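Local atomic coordinates of ornithine carbamoyltransferase, mitochondrial (PDB entry 3SDS), a protein that catalyses the transfer of the carbamoyl group from carbamoyl phosphate to L-ornithine, giving L-citrulline and phosphate in the pathway of L-arginine biosynthesis. Residues Leu189-Gly195 against Ala259-Asp265; Ala205-Lys210 against Leu232-Arg237. All coordinates share one frame; numbering follows the deposited sequence.

Both contacts belong to the ornithine-binding domain of the carbamoyltransferase fold, a parallel sheet in the strand order 3-2-1-4-5 flanked by helices. Contact 1 pairs the first strand, 190-194, with the fourth, 261-264, in the middle of that sheet; contact 2 joins helices 199-210 and 227-237, which follow the first and second strands. In sequence both helices of contact 2 fall between the two strands of contact 1. The centres lie about 16 Å apart, and about 5 Å separates the nearest atoms. Helix 199-210 links the two: it leaves strand 190-194, covers W193 and then meets helix 227-237. D265, which follows T264, brings contact 1 to the probable ornithine site.

Contact 1: residues Leu189-Gly195 against Ala259-Asp265; sequences LKIAWVG and ADVIVTD
One of the two central strand pairs of the Rossmann-like ornithine-binding domain joins 190-194 to 261-264, which run parallel as neighbours in the five-stranded sheet. Three backbone bonds carry the middle, A192 N to V261 O, V263 N to A192 O at 2.8 Å, and V194 N to V263 O. At the start of the pair D260 grips K190 twice. Its backbone N donates to K190 O at 2.9 Å, while its carboxylate OD2 takes the K190 N-H at 2.8 Å through the anti lone pair, the one turned away from OD1. CG of D260 lies beside its own backbone N (chi1 -66°), which lets the carboxylate return to the main chain of K190; L189 CG rests against the same OD2. The K190 side chain bends past A259, CD standing 3.7 Å from A259 CA, and its NZ is bound by A255 O.

I191, W193, V261 and V263 share one face of the sheet. There I191 CG2 meets V263 CG2 at 3.6 Å, and the six-membered part of the W193 indole brings CE3 to 4.0 Å from V263 CB, with V263 O above one face, toward the rim. Helix 199-210 packs on W193 through V200, L201 and L204. A192 and I262 turn to the other face, and A192 CB also meets A259 CB.

Next in the chain after T264, D265, which probably helps bind L-ornithine as in related enzymes, lays CB against W193 CZ2 at 3.8 Å, its carboxylate plane turned 75° from the indole; N198 ND2 holds OD2 of that carboxylate. T264 closes the pair: chi1 of -168° swings OG1 to the far side from its own N, and the hydroxyl donates to V194 O at 2.7 Å, meeting the carbonyl nearly end-on.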
loop_
_atom_site.group_PDB
_atom_site.type_symbol
_atom_site.label_atom_id
_atom_site.label_comp_id
_atom_site.label_asym_id
_atom_site.label_seq_id
_atom_site.Cartn_x
_atom_site.Cartn_y
_atom_site.Cartn_z
ATOM N N LEU A 189 -40.679 -13.983 2.447
ATOM C CA LEU A 189 -39.902 -13.757 3.666
ATOM C C LEU A 189 -40.166 -12.393 4.312
ATOM O O LEU A 189 -40.618 -11.458 3.645
ATOM C CB LEU A 189 -38.422 -13.899 3.373
ATOM C CG LEU A 189 -37.789 -15.168 3.919
ATOM C CD1 LEU A 189 -38.592 -16.429 3.538
ATOM C CD2 LEU A 189 -36.352 -15.251 3.428
ATOM N N LYS A 190 -39.890 -12.293 5.611
ATOM C CA LYS A 190 -40.006 -11.027 6.327
ATOM C C LYS A 190 -38.671 -10.602 6.933
ATOM O O LYS A 190 -38.010 -11.403 7.610
ATOM C CB LYS A 190 -41.051 -11.117 7.438
ATOM C CG LYS A 190 -41.820 -9.831 7.610
ATOM C CD LYS A 190 -42.150 -9.490 9.040
ATOM C CE LYS A 190 -43.217 -8.402 9.040
ATOM N NZ LYS A 190 -42.998 -7.302 10.027
ATOM N N ILE A 191 -38.293 -9.344 6.696
ATOM C CA ILE A 191 -37.139 -8.724 7.370
ATOM C C ILE A 191 -37.607 -7.592 8.308
ATOM O O ILE A 191 -38.409 -6.744 7.930
ATOM C CB ILE A 191 -36.041 -8.210 6.348
ATOM C CG1 ILE A 191 -35.451 -9.373 5.538
ATOM C CG2 ILE A 191 -34.908 -7.438 7.047
ATOM C CD1 ILE A 191 -34.562 -8.936 4.382
ATOM N N ALA A 192 -37.105 -7.587 9.532
ATOM C CA ALA A 192 -37.414 -6.512 10.446
ATOM C C ALA A 192 -36.160 -5.724 10.767
ATOM O O ALA A 192 -35.175 -6.269 11.282
ATOM C CB ALA A 192 -38.039 -7.057 11.716
ATOM N N TRP A 193 -36.208 -4.441 10.442
ATOM C CA TRP A 193 -35.152 -3.506 10.789
ATOM C C TRP A 193 -35.548 -2.709 12.037
ATOM O O TRP A 193 -36.608 -2.060 12.068
ATOM C CB TRP A 193 -34.893 -2.552 9.616
ATOM C CG TRP A 193 -33.803 -1.562 9.901
ATOM C CD1 TRP A 193 -33.859 -0.473 10.756
ATOM C CD2 TRP A 193 -32.481 -1.577 9.355
ATOM N NE1 TRP A 193 -32.644 0.174 10.772
ATOM C CE2 TRP A 193 -31.780 -0.478 9.921
ATOM C CE3 TRP A 193 -31.814 -2.417 8.452
ATOM C CZ2 TRP A 193 -30.443 -0.192 9.590
ATOM C CZ3 TRP A 193 -30.491 -2.145 8.134
ATOM C CH2 TRP A 193 -29.820 -1.033 8.697
ATOM N N VAL A 194 -34.697 -2.747 13.063
ATOM C CA VAL A 194 -34.961 -1.990 14.299
ATOM C C VAL A 194 -33.784 -1.061 14.600
ATOM O O VAL A 194 -32.679 -1.529 14.859
ATOM C CB VAL A 194 -35.259 -2.926 15.516
ATOM C CG1 VAL A 194 -35.549 -2.123 16.783
ATOM C CG2 VAL A 194 -36.414 -3.852 15.218
ATOM N N GLY A 195 -34.026 0.248 14.558
ATOM C CA GLY A 195 -32.968 1.240 14.791
ATOM C C GLY A 195 -33.057 2.482 13.916
ATOM O O GLY A 195 -34.139 2.889 13.532
ATOM N N ALA A 259 -41.332 -12.089 11.929
ATOM C CA ALA A 259 -40.121 -11.760 11.195
ATOM C C ALA A 259 -39.219 -12.976 11.078
ATOM O O ALA A 259 -39.077 -13.746 12.043
ATOM C CB ALA A 259 -39.387 -10.614 11.871
ATOM N N ASP A 260 -38.612 -13.150 9.902
ATOM C CA ASP A 260 -37.714 -14.280 9.696
ATOM C C ASP A 260 -36.308 -13.899 10.105
ATOM O O ASP A 260 -35.526 -14.747 10.571
ATOM C CB ASP A 260 -37.739 -14.745 8.241
ATOM C CG ASP A 260 -39.079 -15.328 7.844
ATOM O OD1 ASP A 260 -39.436 -16.428 8.355
ATOM O OD2 ASP A 260 -39.772 -14.667 7.032
ATOM N N VAL A 261 -36.003 -12.613 9.940
ATOM C CA VAL A 261 -34.686 -12.057 10.245
ATOM C C VAL A 261 -34.867 -10.749 10.987
ATOM O O VAL A 261 -35.782 -9.981 10.674
ATOM C CB VAL A 261 -33.901 -11.760 8.955
ATOM C CG1 VAL A 261 -32.562 -11.107 9.271
ATOM C CG2 VAL A 261 -33.728 -13.030 8.131
ATOM N N ILE A 262 -34.000 -10.496 11.968
ATOM C CA ILE A 262 -33.948 -9.174 12.601
ATOM C C ILE A 262 -32.590 -8.484 12.380
ATOM O O ILE A 262 -31.533 -9.066 12.631
ATOM C CB ILE A 262 -34.360 -9.209 14.095
ATOM C CG1 ILE A 262 -35.801 -9.713 14.236
ATOM C CG2 ILE A 262 -34.246 -7.820 14.713
ATOM C CD1 ILE A 262 -36.226 -10.053 15.673
ATOM N N VAL A 263 -32.644 -7.244 11.890
ATOM C CA VAL A 263 -31.444 -6.458 11.581
ATOM C C VAL A 263 -31.388 -5.150 12.380
ATOM O O VAL A 263 -32.404 -4.476 12.563
ATOM C CB VAL A 263 -31.350 -6.067 10.081
ATOM C CG1 VAL A 263 -29.915 -5.933 9.685
ATOM C CG2 VAL A 263 -31.996 -7.073 9.217
ATOM N N THR A 264 -30.189 -4.799 12.831
ATOM C CA THR A 264 -29.912 -3.467 13.341
ATOM C C THR A 264 -28.556 -2.917 12.828
ATOM O O THR A 264 -27.901 -3.535 11.989
ATOM C CB THR A 264 -30.041 -3.415 14.894
ATOM O OG1 THR A 264 -30.048 -2.046 15.339
ATOM C CG2 THR A 264 -28.914 -4.215 15.593
ATOM N N ASP A 265 -28.162 -1.753 13.345
ATOM C CA ASP A 265 -26.954 -1.042 12.949
ATOM C C ASP A 265 -26.568 -0.058 14.053
ATOM O O ASP A 265 -27.433 0.419 14.792
ATOM C CB ASP A 265 -27.234 -0.250 11.667
ATOM C CG ASP A 265 -25.962 0.292 11.004
ATOM O OD1 ASP A 265 -24.863 0.211 11.614
ATOM O OD2 ASP A 265 -26.065 0.802 9.856
#

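Contact 2: residues Ala205-Lys210 against Leu232-Arg237; sequences AIAATK and LIQKAR
T209, I233 and A236 form the middle of a helix-helix packing in the Rossmann-like ornithine-binding domain, where helices 199-210 and 227-237 lie side by side. Their short segments run nearly parallel, 9.0 Å apart at an angle of 19°. T209 points toward the second helix and divides its two branches: OG1 lies 3.6 Å from I233 CG2, and CG2 reaches R237 CG at 3.9 Å, with A236 CB close by. The other branch of I233 carries CD1 to 4.0 Å from A205 CB, and its CG1 meets CG1 of I206. The I206 side chain crosses that of L232 at a slant, CD1 4.1 Å from CB of L232, while its CG2 branch rests on A236 CB. The small A236 thus sits among I206, T209 and K210, whose NZ is bound by L32 O.

The contact across the helices is largely apolar, and the T209 hydroxyl finds its polar partner within its own helix. Because OG1 lies beside the backbone N (chi1 -64°), it can turn back and donate to A205 O at 3.1 Å; T209 N reaches that same oxygen from the opposite face of the carbonyl plane.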
loop_
_atom_site.group_PDB
_atom_site.type_symbol
_atom_site.label_atom_id
_atom_site.label_comp_id
_atom_site.label_asym_id
_atom_site.label_seq_id
_atom_site.Cartn_x
_atom_site.Cartn_y
_atom_site.Cartn_z
ATOM N N ALA A 205 -33.605 -2.385 1.519
ATOM C CA ALA A 205 -35.026 -2.197 1.164
ATOM C C ALA A 205 -35.299 -2.306 -0.345
ATOM O O ALA A 205 -36.222 -3.017 -0.745
ATOM C CB ALA A 205 -35.561 -0.858 1.708
ATOM N N ILE A 206 -34.511 -1.596 -1.159
ATOM C CA ILE A 206 -34.664 -1.612 -2.630
ATOM C C ILE A 206 -34.439 -3.030 -3.212
ATOM O O ILE A 206 -35.138 -3.460 -4.132
ATOM C CB ILE A 206 -33.714 -0.552 -3.327
ATOM C CG1 ILE A 206 -34.092 0.881 -2.924
ATOM C CG2 ILE A 206 -33.728 -0.691 -4.853
ATOM C CD1 ILE A 206 -33.108 1.954 -3.394
ATOM N N ALA A 207 -33.456 -3.744 -2.657
ATOM C CA ALA A 207 -33.166 -5.120 -3.045
ATOM C C ALA A 207 -34.318 -6.054 -2.667
ATOM O O ALA A 207 -34.893 -6.725 -3.533
ATOM C CB ALA A 207 -31.861 -5.580 -2.418
ATOM N N ALA A 208 -34.672 -6.076 -1.383
ATOM C CA ALA A 208 -35.803 -6.880 -0.909
ATOM C C ALA A 208 -37.095 -6.722 -1.748
ATOM O O ALA A 208 -37.802 -7.711 -2.015
ATOM C CB ALA A 208 -36.073 -6.580 0.557
ATOM N N THR A 209 -37.401 -5.486 -2.149
ATOM C CA THR A 209 -38.554 -5.212 -2.997
ATOM C C THR A 209 -38.451 -5.967 -4.322
ATOM O O THR A 209 -39.386 -6.647 -4.718
ATOM C CB THR A 209 -38.718 -3.713 -3.265
ATOM O OG1 THR A 209 -38.988 -3.034 -2.037
ATOM C CG2 THR A 209 -39.858 -3.465 -4.192
ATOM N N LYS A 210 -37.308 -5.858 -4.994
ATOM C CA LYS A 210 -37.075 -6.593 -6.251
ATOM C C LYS A 210 -37.168 -8.123 -6.103
ATOM O O LYS A 210 -37.531 -8.830 -7.057
ATOM C CB LYS A 210 -35.721 -6.212 -6.857
ATOM C CG LYS A 210 -35.566 -4.733 -7.249
ATOM C CD LYS A 210 -34.160 -4.456 -7.788
ATOM C CE LYS A 210 -33.923 -2.963 -8.016
ATOM N NZ LYS A 210 -34.497 -2.461 -9.303
ATOM N N LEU A 232 -37.863 5.799 -4.395
ATOM C CA LEU A 232 -37.068 4.814 -5.136
ATOM C C LEU A 232 -37.541 3.375 -4.873
ATOM O O LEU A 232 -37.470 2.514 -5.759
ATOM C CB LEU A 232 -35.578 4.937 -4.809
ATOM C CG LEU A 232 -34.821 6.169 -5.300
ATOM C CD1 LEU A 232 -33.476 6.267 -4.638
ATOM C CD2 LEU A 232 -34.646 6.160 -6.807
ATOM N N ILE A 233 -38.025 3.119 -3.656
ATOM C CA ILE A 233 -38.557 1.810 -3.314
ATOM C C ILE A 233 -39.810 1.551 -4.132
ATOM O O ILE A 233 -39.982 0.487 -4.729
ATOM C CB ILE A 233 -38.885 1.715 -1.828
ATOM C CG1 ILE A 233 -37.591 1.746 -1.011
ATOM C CG2 ILE A 233 -39.679 0.429 -1.545
ATOM C CD1 ILE A 233 -37.746 2.230 0.401
ATOM N N GLN A 234 -40.675 2.552 -4.164
ATOM C CA GLN A 234 -41.918 2.468 -4.898
ATOM C C GLN A 234 -41.631 2.265 -6.393
ATOM O O GLN A 234 -42.236 1.392 -7.006
ATOM C CB GLN A 234 -42.786 3.700 -4.607
ATOM C CG GLN A 234 -44.274 3.511 -4.871
ATOM C CD GLN A 234 -45.021 2.753 -3.776
ATOM O OE1 GLN A 234 -44.593 2.712 -2.618
ATOM N NE2 GLN A 234 -46.154 2.152 -4.147
ATOM N N LYS A 235 -40.685 3.021 -6.960
ATOM C CA LYS A 235 -40.315 2.866 -8.393
ATOM C C LYS A 235 -39.741 1.484 -8.715
ATOM O O LYS A 235 -39.943 0.954 -9.821
ATOM C CB LYS A 235 -39.333 3.951 -8.860
ATOM N N ALA A 236 -39.031 0.912 -7.739
ATOM C CA ALA A 236 -38.516 -0.450 -7.832
ATOM C C ALA A 236 -39.623 -1.517 -7.922
ATOM O O ALA A 236 -39.372 -2.634 -8.389
ATOM C CB ALA A 236 -37.569 -0.738 -6.677
ATOM N N ARG A 237 -40.842 -1.174 -7.501
ATOM C CA ARG A 237 -41.982 -2.091 -7.637
ATOM C C ARG A 237 -42.328 -2.433 -9.081
ATOM O O ARG A 237 -42.686 -3.569 -9.372
ATOM C CB ARG A 237 -43.208 -1.556 -6.919
ATOM C CG ARG A 237 -43.216 -1.914 -5.454
ATOM C CD ARG A 237 -44.116 -0.990 -4.647
ATOM N NE ARG A 237 -44.563 -1.658 -3.431
ATOM C CZ ARG A 237 -45.647 -2.434 -3.367
ATOM N NH1 ARG A 237 -46.401 -2.618 -4.452
ATOM N NH2 ARG A 237 -45.988 -3.019 -2.217
#